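Local coordinates for protein Mannose/sialic acid-binding lectin (Polygonatum cyrtonema, PDB 3A0D) that probably binds carbohydrates, notably mannose, as a bulb-type lectin whose dimer holds methyl mannoside in this crystal, at residues Asp83-Val88 and Tyr98-Trp103. Sequence-based numbering, arbitrary orientation.
Sequences DHYVLV and YGPVVW. With MMA (methyl alpha-D-mannopyranoside), chain B; MMA (methyl alpha-D-mannopyranoside), chain C; SO4 (sulfate ion), chain D.
Asp83 reaches across to the turn at Pro100 and Val101, its CG anti to the backbone N (chi1 -161°). The side chains of Asp83 and Pro100 cross at about a right angle: Asp83 CB and CG both pack on Pro100 CB, and OD1, 3.2 Å from that carbon, accepts a nearly straight hydrogen bond from Val101 N (2.8 Å, 170°). A water bridges the same OD1 to Val101 O, while OD2 makes a long, weak ion pair with Lys81 NZ. Farther along, Val86 and Tyr98 form an antiparallel hydrogen-bonded pair. Between these ties the Tyr85 ring lies against the Gly99 backbone, CD2 3.2 Å from Gly99 CA, and Pro100 CA, which follows a cis peptide bond, lies over one ring face, offset toward its rim. Sugars lie at two places: His84 CB and Val101 CG2 approach O4 of one methyl mannoside, while Tyr98 OH, also hydrogen-bonded to Gln90 OE1, accepts a 2.6 Å bond from O4 of the other, which Gln90, Asp92 and Asn94 hold too, as in the mannose pockets of monocot lectins. In this beta hairpin strand 86-89 also pairs with strand 3-5, Tyr85 and Leu87 pack on strand 54-57, and strand 95-104 carries the sheet into the second subunit.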
loop_
_atom_site.group_PDB
_atom_site.type_symbol
_atom_site.label_atom_id
_atom_site.label_comp_id
_atom_site.label_asym_id
_atom_site.label_seq_id
_atom_site.Cartn_x
_atom_site.Cartn_y
_atom_site.Cartn_z
ATOM N N ASP A 83 -13.679 5.079 8.060
ATOM C CA ASP A 83 -12.322 5.258 8.568
ATOM C C ASP A 83 -11.421 5.641 7.389
ATOM O O ASP A 83 -11.616 6.681 6.762
ATOM C CB ASP A 83 -11.841 3.946 9.200
ATOM C CG ASP A 83 -10.665 4.145 10.132
ATOM O OD1 ASP A 83 -9.600 3.531 9.903
ATOM O OD2 ASP A 83 -10.811 4.921 11.099
ATOM N N HIS A 84 -10.434 4.799 7.103
ATOM C CA HIS A 84 -9.525 5.009 5.979
ATOM C C HIS A 84 -9.026 3.658 5.487
ATOM O O HIS A 84 -8.780 2.746 6.278
ATOM C CB HIS A 84 -8.339 5.896 6.370
ATOM C CG HIS A 84 -8.673 7.354 6.426
ATOM N ND1 HIS A 84 -9.079 7.980 7.584
ATOM C CD2 HIS A 84 -8.720 8.294 5.452
ATOM C CE1 HIS A 84 -9.362 9.244 7.321
ATOM N NE2 HIS A 84 -9.154 9.460 6.035
ATOM N N TYR A 85 -8.890 3.531 4.173
ATOM C CA TYR A 85 -8.442 2.280 3.575
ATOM C C TYR A 85 -7.395 2.527 2.503
ATOM O O TYR A 85 -7.098 3.671 2.157
ATOM C CB TYR A 85 -9.633 1.536 2.964
ATOM C CG TYR A 85 -10.703 1.173 3.972
ATOM C CD1 TYR A 85 -11.532 2.150 4.525
ATOM C CD2 TYR A 85 -10.857 -0.143 4.404
ATOM C CE1 TYR A 85 -12.484 1.825 5.486
ATOM C CE2 TYR A 85 -11.802 -0.479 5.361
ATOM C CZ TYR A 85 -12.611 0.508 5.901
ATOM O OH TYR A 85 -13.525 0.175 6.873
ATOM N N VAL A 86 -6.840 1.442 1.980
ATOM C CA VAL A 86 -5.827 1.535 0.942
ATOM C C VAL A 86 -6.002 0.404 -0.068
ATOM O O VAL A 86 -6.419 -0.702 0.289
ATOM C CB VAL A 86 -4.397 1.457 1.545
ATOM C CG1 VAL A 86 -4.106 0.042 2.024
ATOM C CG2 VAL A 86 -3.367 1.903 0.518
ATOM N N LEU A 87 -5.707 0.710 -1.327
ATOM C CA LEU A 87 -5.772 -0.255 -2.418
ATOM C C LEU A 87 -4.312 -0.474 -2.794
ATOM O O LEU A 87 -3.579 0.488 -3.008
ATOM C CB LEU A 87 -6.520 0.325 -3.617
ATOM C CG LEU A 87 -6.426 -0.544 -4.874
ATOM C CD1 LEU A 87 -7.173 -1.858 -4.643
ATOM C CD2 LEU A 87 -6.994 0.206 -6.063
ATOM N N VAL A 88 -3.888 -1.726 -2.887
ATOM C CA VAL A 88 -2.490 -1.999 -3.190
ATOM C C VAL A 88 -2.222 -3.046 -4.266
ATOM O O VAL A 88 -2.825 -4.118 -4.268
ATOM C CB VAL A 88 -1.753 -2.452 -1.904
ATOM C CG1 VAL A 88 -0.292 -2.710 -2.196
ATOM C CG2 VAL A 88 -1.901 -1.396 -0.819
ATOM N N TYR A 98 -7.120 -3.003 1.858
ATOM C CA TYR A 98 -6.913 -3.263 3.283
ATOM C C TYR A 98 -7.500 -2.135 4.113
ATOM O O TYR A 98 -7.523 -0.987 3.683
ATOM C CB TYR A 98 -5.427 -3.354 3.635
ATOM C CG TYR A 98 -4.678 -4.522 3.056
ATOM C CD1 TYR A 98 -4.020 -4.413 1.830
ATOM C CD2 TYR A 98 -4.556 -5.715 3.767
ATOM C CE1 TYR A 98 -3.250 -5.460 1.335
ATOM C CE2 TYR A 98 -3.789 -6.768 3.279
ATOM C CZ TYR A 98 -3.138 -6.632 2.063
ATOM O OH TYR A 98 -2.370 -7.665 1.579
ATOM N N GLY A 99 -7.942 -2.466 5.320
ATOM C CA GLY A 99 -8.508 -1.458 6.196
ATOM C C GLY A 99 -9.320 -2.107 7.293
ATOM O O GLY A 99 -9.665 -3.282 7.180
ATOM N N PRO A 100 -9.672 -1.364 8.355
ATOM C CA PRO A 100 -9.342 0.047 8.559
ATOM C C PRO A 100 -7.920 0.280 9.069
ATOM O O PRO A 100 -7.067 -0.608 9.004
ATOM C CB PRO A 100 -10.390 0.488 9.569
ATOM C CG PRO A 100 -10.488 -0.719 10.444
ATOM C CD PRO A 100 -10.530 -1.862 9.445
ATOM N N VAL A 101 -7.682 1.480 9.583
ATOM C CA VAL A 101 -6.371 1.845 10.105
ATOM C C VAL A 101 -6.040 1.089 11.386
ATOM O O VAL A 101 -6.844 1.034 12.316
ATOM C CB VAL A 101 -6.282 3.359 10.398
ATOM C CG1 VAL A 101 -4.948 3.682 11.051
ATOM C CG2 VAL A 101 -6.439 4.153 9.112
ATOM N N VAL A 102 -4.849 0.503 11.420
ATOM C CA VAL A 102 -4.383 -0.240 12.579
ATOM C C VAL A 102 -3.381 0.597 13.370
ATOM O O VAL A 102 -3.368 0.574 14.600
ATOM C CB VAL A 102 -3.692 -1.558 12.149
ATOM C CG1 VAL A 102 -2.871 -2.128 13.303
ATOM C CG2 VAL A 102 -4.739 -2.568 11.699
ATOM N N TRP A 103 -2.556 1.350 12.650
ATOM C CA TRP A 103 -1.516 2.168 13.263
ATOM C C TRP A 103 -1.024 3.186 12.242
ATOM O O TRP A 103 -1.088 2.942 11.040
ATOM C CB TRP A 103 -0.354 1.259 13.677
ATOM C CG TRP A 103 0.835 1.950 14.271
ATOM C CD1 TRP A 103 1.012 2.303 15.580
ATOM C CD2 TRP A 103 2.032 2.338 13.586
ATOM N NE1 TRP A 103 2.248 2.880 15.754
ATOM C CE2 TRP A 103 2.895 2.915 14.544
ATOM C CE3 TRP A 103 2.462 2.252 12.255
ATOM C CZ2 TRP A 103 4.163 3.405 14.213
ATOM C CZ3 TRP A 103 3.727 2.739 11.926
ATOM C CH2 TRP A 103 4.559 3.308 12.902
HETATM C C1 MMA B . -4.755 10.564 7.732
HETATM C C2 MMA B . -4.410 10.096 6.290
HETATM C C3 MMA B . -5.072 8.725 6.044
HETATM C C4 MMA B . -4.523 7.730 7.079
HETATM C C5 MMA B . -4.853 8.252 8.491
HETATM C C6 MMA B . -4.279 7.276 9.530
HETATM C C7 MMA B . -6.493 11.189 9.202
HETATM O O1 MMA B . -6.191 10.727 7.868
HETATM O O2 MMA B . -2.984 9.955 6.163
HETATM O O3 MMA B . -4.755 8.269 4.722
HETATM O O4 MMA B . -5.132 6.453 6.881
HETATM O O5 MMA B . -4.250 9.568 8.694
HETATM O O6 MMA B . -4.563 7.742 10.848
HETATM C C1 MMA C . -2.851 -13.626 -0.439
HETATM C C2 MMA C . -1.718 -12.563 -0.415
HETATM C C3 MMA C . -1.995 -11.570 0.732
HETATM C C4 MMA C . -3.355 -10.901 0.474
HETATM C C5 MMA C . -4.442 -11.993 0.419
HETATM C C6 MMA C . -5.799 -11.332 0.132
HETATM C C7 MMA C . -3.896 -15.371 0.759
HETATM O O1 MMA C . -2.857 -14.369 0.807
HETATM O O2 MMA C . -1.710 -11.845 -1.662
HETATM O O3 MMA C . -0.966 -10.573 0.764
HETATM O O4 MMA C . -3.643 -9.986 1.532
HETATM O O5 MMA C . -4.143 -12.947 -0.647
HETATM O O6 MMA C . -6.822 -12.325 0.067
HETATM S S SO4 D . -10.366 12.558 5.150
HETATM O O1 SO4 D . -9.518 12.520 6.357
HETATM O O2 SO4 D . -11.786 12.564 5.552
HETATM O O3 SO4 D . -10.067 13.777 4.376
HETATM O O4 SO4 D . -10.092 11.376 4.314
HETATM O O HOH W 1 -8.767 2.818 12.877
#